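PDB 3TCS: racemase, putative, which binds magnesium and probably acts as a hydro-lyase or racemase of the mandelate racemase/muconate lactonizing enzyme family. Local coordinates for residues 87-92 / 99-104; 311-316 / 369-374. All blocks are in the same frame, centred on the assembly; numbering follows the deposited sequence.

Interaction 1 of 2, residues 87-92 / 99-104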
ATOM      1  N   ILE B  87     -10.263 -12.862  -1.404  1.00 14.19           N
ATOM      2  CA  ILE B  87     -11.506 -12.160  -1.690  1.00 13.74           C
ATOM      3  C   ILE B  87     -11.442 -10.766  -1.079  1.00 12.83           C
ATOM      4  O   ILE B  87     -11.874  -9.794  -1.696  1.00 12.75           O
ATOM      5  CB  ILE B  87     -12.728 -12.913  -1.118  1.00 15.09           C
ATOM      6  CG1 ILE B  87     -13.030 -14.133  -1.994  1.00 18.97           C
ATOM      7  CG2 ILE B  87     -13.943 -11.983  -1.052  1.00 16.56           C
ATOM      8  CD1 ILE B  87     -14.145 -15.017  -1.468  1.00 22.45           C
ATOM      9  N   VAL B  88     -10.898 -10.661   0.130  1.00 10.93           N
ATOM     10  CA  VAL B  88     -10.790  -9.358   0.776  1.00 11.16           C
ATOM     11  C   VAL B  88      -9.937  -8.410  -0.068  1.00 12.27           C
ATOM     12  O   VAL B  88     -10.337  -7.271  -0.314  1.00 12.09           O
ATOM     13  CB  VAL B  88     -10.170  -9.460   2.193  1.00 11.94           C
ATOM     14  CG1 VAL B  88      -9.914  -8.065   2.747  1.00 12.37           C
ATOM     15  CG2 VAL B  88     -11.108 -10.230   3.129  1.00 11.35           C
ATOM     16  N   THR B  89      -8.776  -8.878  -0.524  1.00 12.11           N
ATOM     17  CA  THR B  89      -7.899  -8.031  -1.334  1.00 14.43           C
ATOM     18  C   THR B  89      -8.488  -7.705  -2.704  1.00 15.59           C
ATOM     19  O   THR B  89      -8.207  -6.651  -3.272  1.00 14.43           O
ATOM     20  CB  THR B  89      -6.499  -8.665  -1.532  1.00 15.94           C
ATOM     21  OG1 THR B  89      -6.617  -9.903  -2.240  1.00 18.10           O
ATOM     22  CG2 THR B  89      -5.836  -8.909  -0.187  1.00 16.43           C
ATOM     23  N   GLU B  90      -9.301  -8.607  -3.241  1.00 14.83           N
ATOM     24  CA  GLU B  90      -9.920  -8.359  -4.536  1.00 16.15           C
ATOM     25  C   GLU B  90     -11.076  -7.375  -4.393  1.00 15.32           C
ATOM     26  O   GLU B  90     -11.245  -6.482  -5.224  1.00 15.62           O
ATOM     27  CB  GLU B  90     -10.384  -9.677  -5.148  1.00 19.01           C
ATOM     28  CG  GLU B  90      -9.224 -10.478  -5.716  1.00 22.84           C
ATOM     29  CD  GLU B  90      -9.563 -11.933  -5.956  1.00 26.25           C
ATOM     30  OE1 GLU B  90     -10.683 -12.216  -6.426  1.00 28.30           O
ATOM     31  OE2 GLU B  90      -8.697 -12.795  -5.686  1.00 29.13           O
ATOM     32  N   ARG B  91     -11.861  -7.519  -3.331  1.00 14.79           N
ATOM     33  CA  ARG B  91     -12.975  -6.602  -3.098  1.00 15.91           C
ATOM     34  C   ARG B  91     -12.438  -5.206  -2.783  1.00 15.55           C
ATOM     35  O   ARG B  91     -13.091  -4.195  -3.053  1.00 14.34           O
ATOM     36  CB  ARG B  91     -13.827  -7.083  -1.925  1.00 16.91           C
ATOM     37  CG  ARG B  91     -14.576  -8.370  -2.183  1.00 20.53           C
ATOM     38  CD  ARG B  91     -15.755  -8.161  -3.126  1.00 23.75           C
ATOM     39  NE  ARG B  91     -16.489  -9.408  -3.307  1.00 27.37           N
ATOM     40  CZ  ARG B  91     -16.086 -10.410  -4.081  1.00 30.16           C
ATOM     41  NH1 ARG B  91     -14.950 -10.314  -4.767  1.00 29.80           N
ATOM     42  NH2 ARG B  91     -16.804 -11.526  -4.143  1.00 31.12           N
ATOM     43  N   GLU B  92     -11.244  -5.154  -2.203  1.00 14.57           N
ATOM     44  CA  GLU B  92     -10.629  -3.878  -1.848  1.00 14.09           C
ATOM     45  C   GLU B  92      -9.419  -3.625  -2.743  1.00 14.05           C
ATOM     46  O   GLU B  92      -8.403  -3.096  -2.286  1.00 12.06           O
ATOM     47  CB  GLU B  92     -10.181  -3.904  -0.382  1.00 14.18           C
ATOM     48  CG  GLU B  92     -11.301  -4.129   0.639  1.00 14.99           C
ATOM     49  CD  GLU B  92     -12.305  -2.994   0.677  1.00 16.33           C
ATOM     50  OE1 GLU B  92     -11.905  -1.836   0.428  1.00 15.42           O
ATOM     51  OE2 GLU B  92     -13.493  -3.254   0.971  1.00 16.30           O
ATOM     52  N   TYR B  99      -1.902  -0.867   5.063  1.00  9.42           N
ATOM     53  CA  TYR B  99      -3.026  -0.878   5.997  1.00  8.42           C
ATOM     54  C   TYR B  99      -4.006  -2.037   5.871  1.00  6.87           C
ATOM     55  O   TYR B  99      -4.365  -2.640   6.883  1.00  8.87           O
ATOM     56  CB  TYR B  99      -3.767   0.467   5.976  1.00  5.76           C
ATOM     57  CG  TYR B  99      -3.155   1.487   6.917  1.00  6.70           C
ATOM     58  CD1 TYR B  99      -3.128   1.265   8.297  1.00  7.53           C
ATOM     59  CD2 TYR B  99      -2.581   2.661   6.429  1.00  6.23           C
ATOM     60  CE1 TYR B  99      -2.545   2.189   9.169  1.00  8.74           C
ATOM     61  CE2 TYR B  99      -1.995   3.591   7.288  1.00  7.42           C
ATOM     62  CZ  TYR B  99      -1.981   3.350   8.656  1.00  7.56           C
ATOM     63  OH  TYR B  99      -1.401   4.268   9.502  1.00  8.36           O
ATOM     64  N   LEU B 100      -4.436  -2.374   4.659  1.00  7.76           N
ATOM     65  CA  LEU B 100      -5.369  -3.492   4.516  1.00  8.75           C
ATOM     66  C   LEU B 100      -4.744  -4.800   5.014  1.00  9.37           C
ATOM     67  O   LEU B 100      -5.414  -5.603   5.663  1.00  8.22           O
ATOM     68  CB  LEU B 100      -5.810  -3.669   3.057  1.00  9.11           C
ATOM     69  CG  LEU B 100      -6.899  -4.731   2.830  1.00 11.20           C
ATOM     70  CD1 LEU B 100      -8.241  -4.195   3.296  1.00 13.57           C
ATOM     71  CD2 LEU B 100      -6.964  -5.115   1.354  1.00 13.19           C
ATOM     72  N   ARG B 101      -3.464  -5.018   4.711  1.00  9.59           N
ATOM     73  CA  ARG B 101      -2.791  -6.244   5.137  1.00 10.05           C
ATOM     74  C   ARG B 101      -2.565  -6.258   6.639  1.00  7.79           C
ATOM     75  O   ARG B 101      -2.673  -7.304   7.273  1.00  7.04           O
ATOM     76  CB  ARG B 101      -1.448  -6.421   4.421  1.00 11.57           C
ATOM     77  CG  ARG B 101      -1.562  -6.976   3.016  1.00 18.61           C
ATOM     78  CD  ARG B 101      -2.123  -5.941   2.098  1.00 21.69           C
ATOM     79  NE  ARG B 101      -2.378  -6.438   0.753  1.00 25.17           N
ATOM     80  CZ  ARG B 101      -3.024  -5.728  -0.162  1.00 24.46           C
ATOM     81  NH1 ARG B 101      -3.454  -4.513   0.151  1.00 24.41           N
ATOM     82  NH2 ARG B 101      -3.258  -6.231  -1.366  1.00 27.01           N
ATOM     83  N   ARG B 102      -2.233  -5.103   7.204  1.00  7.11           N
ATOM     84  CA  ARG B 102      -2.019  -5.002   8.648  1.00  8.31           C
ATOM     85  C   ARG B 102      -3.299  -5.398   9.376  1.00  7.86           C
ATOM     86  O   ARG B 102      -3.256  -6.015  10.442  1.00  8.33           O
ATOM     87  CB  ARG B 102      -1.662  -3.567   9.042  1.00  9.31           C
ATOM     88  CG  ARG B 102      -0.275  -3.111   8.631  1.00 10.67           C
ATOM     89  CD  ARG B 102      -0.098  -1.622   8.917  1.00 10.67           C
ATOM     90  NE  ARG B 102       1.239  -1.161   8.553  1.00 10.49           N
ATOM     91  CZ  ARG B 102       2.181  -0.816   9.425  1.00 11.35           C
ATOM     92  NH1 ARG B 102       1.944  -0.872  10.734  1.00  9.57           N
ATOM     93  NH2 ARG B 102       3.368  -0.421   8.985  1.00 10.75           N
ATOM     94  N   ALA B 103      -4.435  -5.027   8.789  1.00  8.06           N
ATOM     95  CA  ALA B 103      -5.747  -5.320   9.370  1.00  8.96           C
ATOM     96  C   ALA B 103      -6.103  -6.791   9.180  1.00  8.09           C
ATOM     97  O   ALA B 103      -6.549  -7.461  10.115  1.00  8.53           O
ATOM     98  CB  ALA B 103      -6.815  -4.430   8.723  1.00  8.82           C
ATOM     99  N   MET B 104      -5.911  -7.287   7.962  1.00  6.55           N
ATOM    100  CA  MET B 104      -6.190  -8.684   7.656  1.00  8.82           C
ATOM    101  C   MET B 104      -5.396  -9.600   8.582  1.00  9.28           C
ATOM    102  O   MET B 104      -5.889 -10.651   9.002  1.00  8.89           O
ATOM    103  CB  MET B 104      -5.802  -9.004   6.211  1.00 11.30           C
ATOM    104  CG  MET B 104      -6.663  -8.331   5.154  1.00 14.60           C
ATOM    105  SD  MET B 104      -5.912  -8.469   3.510  1.00 17.90           S
ATOM    106  CE  MET B 104      -5.664 -10.233   3.389  1.00 17.92           C
TER
HETATM  107  O   HOH W   1      -6.145  -4.849  -2.107  1.00 18.25           O
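Leu100 sets both of its methyls against the last turn of helix 81-91 and the residue that leaves it. Leu100 CD2 rests 3.9 Å from Glu92 CB, with Thr89 CA close by, while Leu100 CD1 reaches Glu92 CG at 4.1 Å; the Leu100 and Glu92 side chains cross at about a right angle. One turn on, Met104 runs antiparallel alongside Val88, whose CG1 lies 4.1 Å from Met104 CG. Met104 SD reaches Thr89 CG2 at 3.7 Å, and the bend at chi3 (54°) turns Met104 CE back toward the same Thr89 CG2, 3.8 Å away. Thr89 CG2 also lies over one face of the Arg101 guanidinium, 3.9 Å from Arg101 NH2. The bond from the Thr89 hydroxyl to Asp86 O, with OG1 at chi1 62°, is consistent with its being what holds CG2 toward Met104 and Arg101. Replacing Leu100 by an alanine would probably open a gap beside Thr89 and Glu92 and weaken the apolar seam at the helix end.

A water closes the polar side: it donates to Thr89 O and Glu92 O, and accepts a weak bond of 3.3 Å from Arg101 NH2. In the second shell, Phe95 O holds Arg101 NH1, and Trp72 and Gln68 bind the Glu92 carboxylate, tying this corner to helix 58-73. The short helical segments run at 152° with axes 11.2 Å apart, separated along the chain by a brief connection. Such an antiparallel helical hairpin is part of the α+β N-terminal capping domain found across the enolase superfamily.

Interaction 2 of 2, residues 311-316 / 369-374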
ATOM      1  N   TRP B 311       7.977  -6.698  21.403  1.00  6.57           N
ATOM      2  CA  TRP B 311       7.332  -7.699  22.227  1.00  7.17           C
ATOM      3  C   TRP B 311       5.814  -7.696  22.198  1.00  8.28           C
ATOM      4  O   TRP B 311       5.162  -8.032  23.192  1.00  8.02           O
ATOM      5  CB  TRP B 311       7.839  -7.614  23.667  1.00  8.56           C
ATOM      6  CG  TRP B 311       9.296  -7.967  23.793  1.00 10.07           C
ATOM      7  CD1 TRP B 311      10.125  -8.420  22.803  1.00 10.79           C
ATOM      8  CD2 TRP B 311      10.100  -7.866  24.973  1.00 11.54           C
ATOM      9  NE1 TRP B 311      11.400  -8.601  23.296  1.00 12.50           N
ATOM     10  CE2 TRP B 311      11.410  -8.267  24.625  1.00 12.96           C
ATOM     11  CE3 TRP B 311       9.840  -7.472  26.293  1.00 13.49           C
ATOM     12  CZ2 TRP B 311      12.460  -8.285  25.551  1.00 14.27           C
ATOM     13  CZ3 TRP B 311      10.886  -7.490  27.215  1.00 15.04           C
ATOM     14  CH2 TRP B 311      12.180  -7.894  26.836  1.00 15.38           C
ATOM     15  N   SER B 312       5.252  -7.283  21.068  1.00  9.54           N
ATOM     16  CA  SER B 312       3.808  -7.380  20.899  1.00  9.03           C
ATOM     17  C   SER B 312       3.774  -8.865  20.523  1.00  8.67           C
ATOM     18  O   SER B 312       4.788  -9.561  20.685  1.00  7.50           O
ATOM     19  CB  SER B 312       3.304  -6.501  19.740  1.00  8.63           C
ATOM     20  OG  SER B 312       3.732  -6.973  18.473  1.00  8.21           O
ATOM     21  N   LEU B 313       2.652  -9.370  20.029  1.00  6.62           N
ATOM     22  CA  LEU B 313       2.587 -10.783  19.677  1.00  6.91           C
ATOM     23  C   LEU B 313       3.342 -11.165  18.405  1.00  6.74           C
ATOM     24  O   LEU B 313       3.485 -12.345  18.105  1.00  6.91           O
ATOM     25  CB  LEU B 313       1.129 -11.226  19.546  1.00  7.86           C
ATOM     26  CG  LEU B 313       0.357 -11.344  20.860  1.00  6.94           C
ATOM     27  CD1 LEU B 313      -1.074 -11.766  20.584  1.00  7.99           C
ATOM     28  CD2 LEU B 313       1.047 -12.359  21.745  1.00  9.44           C
ATOM     29  N   VAL B 314       3.833 -10.187  17.656  1.00  7.28           N
ATOM     30  CA  VAL B 314       4.542 -10.509  16.421  1.00  6.38           C
ATOM     31  C   VAL B 314       5.690 -11.505  16.628  1.00  8.29           C
ATOM     32  O   VAL B 314       5.902 -12.400  15.803  1.00  8.16           O
ATOM     33  CB  VAL B 314       5.058  -9.221  15.723  1.00  7.06           C
ATOM     34  CG1 VAL B 314       6.132  -8.533  16.567  1.00  5.75           C
ATOM     35  CG2 VAL B 314       5.563  -9.551  14.330  1.00  6.68           C
ATOM     36  N   THR B 315       6.415 -11.371  17.734  1.00  7.14           N
ATOM     37  CA  THR B 315       7.531 -12.271  17.997  1.00  6.64           C
ATOM     38  C   THR B 315       7.051 -13.696  18.280  1.00  6.78           C
ATOM     39  O   THR B 315       7.654 -14.663  17.802  1.00  5.65           O
ATOM     40  CB  THR B 315       8.395 -11.746  19.163  1.00  6.80           C
ATOM     41  OG1 THR B 315       8.928 -10.463  18.815  1.00  6.58           O
ATOM     42  CG2 THR B 315       9.557 -12.692  19.443  1.00  7.48           C
ATOM     43  N   LEU B 316       5.959 -13.824  19.030  1.00  5.60           N
ATOM     44  CA  LEU B 316       5.398 -15.137  19.351  1.00  6.05           C
ATOM     45  C   LEU B 316       4.869 -15.824  18.094  1.00  5.96           C
ATOM     46  O   LEU B 316       5.070 -17.026  17.900  1.00  5.81           O
ATOM     47  CB  LEU B 316       4.263 -15.004  20.373  1.00  5.77           C
ATOM     48  CG  LEU B 316       3.583 -16.300  20.833  1.00  7.61           C
ATOM     49  CD1 LEU B 316       4.621 -17.270  21.398  1.00  8.18           C
ATOM     50  CD2 LEU B 316       2.527 -15.977  21.892  1.00  8.58           C
ATOM     51  N   TRP B 369      -2.077 -19.653  20.561  1.00  8.96           N
ATOM     52  CA  TRP B 369      -0.808 -18.953  20.675  1.00  9.37           C
ATOM     53  C   TRP B 369      -0.191 -19.225  22.041  1.00 11.89           C
ATOM     54  O   TRP B 369       1.023 -19.134  22.207  1.00 12.43           O
ATOM     55  CB  TRP B 369      -1.005 -17.450  20.470  1.00  8.52           C
ATOM     56  CG  TRP B 369      -1.476 -17.108  19.090  1.00  7.45           C
ATOM     57  CD1 TRP B 369      -2.609 -16.432  18.761  1.00  7.94           C
ATOM     58  CD2 TRP B 369      -0.824 -17.424  17.854  1.00  7.28           C
ATOM     59  NE1 TRP B 369      -2.711 -16.305  17.398  1.00  7.71           N
ATOM     60  CE2 TRP B 369      -1.628 -16.905  16.814  1.00  7.43           C
ATOM     61  CE3 TRP B 369       0.363 -18.092  17.524  1.00  7.19           C
ATOM     62  CZ2 TRP B 369      -1.285 -17.033  15.463  1.00  8.26           C
ATOM     63  CZ3 TRP B 369       0.706 -18.220  16.176  1.00  6.83           C
ATOM     64  CH2 TRP B 369      -0.117 -17.691  15.165  1.00  8.59           C
ATOM     65  N   GLY B 370      -1.035 -19.567  23.011  1.00 12.76           N
ATOM     66  CA  GLY B 370      -0.546 -19.867  24.344  1.00 15.33           C
ATOM     67  C   GLY B 370      -0.250 -18.631  25.169  1.00 16.60           C
ATOM     68  O   GLY B 370       0.689 -18.610  25.969  1.00 19.35           O
ATOM     69  N   VAL B 371      -1.055 -17.597  24.973  1.00 15.18           N
ATOM     70  CA  VAL B 371      -0.878 -16.344  25.692  1.00 15.67           C
ATOM     71  C   VAL B 371      -2.256 -15.783  26.022  1.00 16.48           C
ATOM     72  O   VAL B 371      -3.247 -16.147  25.391  1.00 16.54           O
ATOM     73  CB  VAL B 371      -0.104 -15.321  24.826  1.00 17.21           C
ATOM     74  CG1 VAL B 371      -0.954 -14.897  23.635  1.00 17.39           C
ATOM     75  CG2 VAL B 371       0.291 -14.109  25.664  1.00 17.72           C
ATOM     76  N   GLU B 372      -2.313 -14.900  27.013  1.00 15.45           N
ATOM     77  CA  GLU B 372      -3.567 -14.280  27.423  1.00 16.10           C
ATOM     78  C   GLU B 372      -3.338 -12.775  27.503  1.00 13.66           C
ATOM     79  O   GLU B 372      -2.394 -12.324  28.141  1.00 12.53           O
ATOM     80  CB  GLU B 372      -3.986 -14.803  28.796  1.00 19.86           C
ATOM     81  CG  GLU B 372      -5.423 -14.497  29.186  1.00 27.11           C
ATOM     82  CD  GLU B 372      -5.747 -14.975  30.593  1.00 31.70           C
ATOM     83  OE1 GLU B 372      -5.153 -15.989  31.028  1.00 33.65           O
ATOM     84  OE2 GLU B 372      -6.600 -14.346  31.257  1.00 34.69           O
ATOM     85  N   ILE B 373      -4.193 -12.004  26.843  1.00 11.96           N
ATOM     86  CA  ILE B 373      -4.057 -10.559  26.865  1.00 11.52           C
ATOM     87  C   ILE B 373      -4.442 -10.082  28.258  1.00 11.59           C
ATOM     88  O   ILE B 373      -5.387 -10.594  28.852  1.00 10.48           O
ATOM     89  CB  ILE B 373      -4.981  -9.890  25.829  1.00 13.13           C
ATOM     90  CG1 ILE B 373      -4.770 -10.529  24.451  1.00 14.94           C
ATOM     91  CG2 ILE B 373      -4.711  -8.389  25.779  1.00 12.25           C
ATOM     92  CD1 ILE B 373      -3.339 -10.472  23.943  1.00 15.43           C
ATOM     93  N   SER B 374      -3.696  -9.110  28.770  1.00 10.53           N
ATOM     94  CA  SER B 374      -3.936  -8.545  30.095  1.00 10.63           C
ATOM     95  C   SER B 374      -5.316  -7.912  30.220  1.00 10.44           C
ATOM     96  O   SER B 374      -5.661  -7.021  29.451  1.00  9.08           O
ATOM     97  CB  SER B 374      -2.884  -7.485  30.397  1.00 11.36           C
ATOM     98  OG  SER B 374      -3.240  -6.737  31.542  1.00 14.28           O
TER
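Trp369 meets Leu316 through its carbonyl and CB, and neither face of its indole is touched by 311-316. Trp369 NE1 is hydrogen-bonded to Thr109 O, and the ring is turned off the carbonyl side, with CG anti to the carbonyl carbon (chi1 -64°). Leu316 CD2 meets Trp369 O at 3.5 Å, from outside the oxygen and off the carbonyl plane, and the same Leu316 methyl is 4.1 Å from Trp369 CB.

Leu316 also slides past Val371 in the opposite direction, Leu316 CD2 lying 4.0 Å from Val371 CB. Val371 CG1 is shared between both leucines, 4.0 Å from Leu316 CD2 and 3.7 Å from Leu313 CD2. Farther along, Leu313 CD1 faces Ile373 CD1 at 4.3 Å, methyl to methyl, and Phe38 of strand 37-43 packs on both residues.

The polar groups are tied down by other partners. Tyr354 OH bonds both Ser312 O and Leu316 N, and Ser312 OG accepts a weak but nearly straight capping bond from Val314 N (172°). On the other side, the backbone of Glu372 pairs with Val350.

The chemistry across the contact is largely apolar, methyl against methyl, with one carbonyl oxygen, Trp369 O, touched by a leucine methyl: the fit of 369-374 against the 311-316 segment probably rests on shape and burial of methyls, while the hydrogen bonds that tie each segment into the fold run to other residues.

Interactions 1 and 2 do not touch: their centres lie 23 Å apart and their nearest atoms about 10 Å. Helix 98-119 nevertheless joins them. Its first turns carry the 99-104 side of interaction 1, and farther along Asp113 OD1 accepts from Trp369 N in interaction 2. Interaction 1 belongs to the N-terminal domain and borders the second subunit, where Lys94 O of that subunit bonds Arg102; interaction 2 touches no other chain. Both lie away from the magnesium and d-alanine sites, but 311-316 follows closely upon the pocket residues His307 and Ala309, so interaction 2 is nearer to them along the chain.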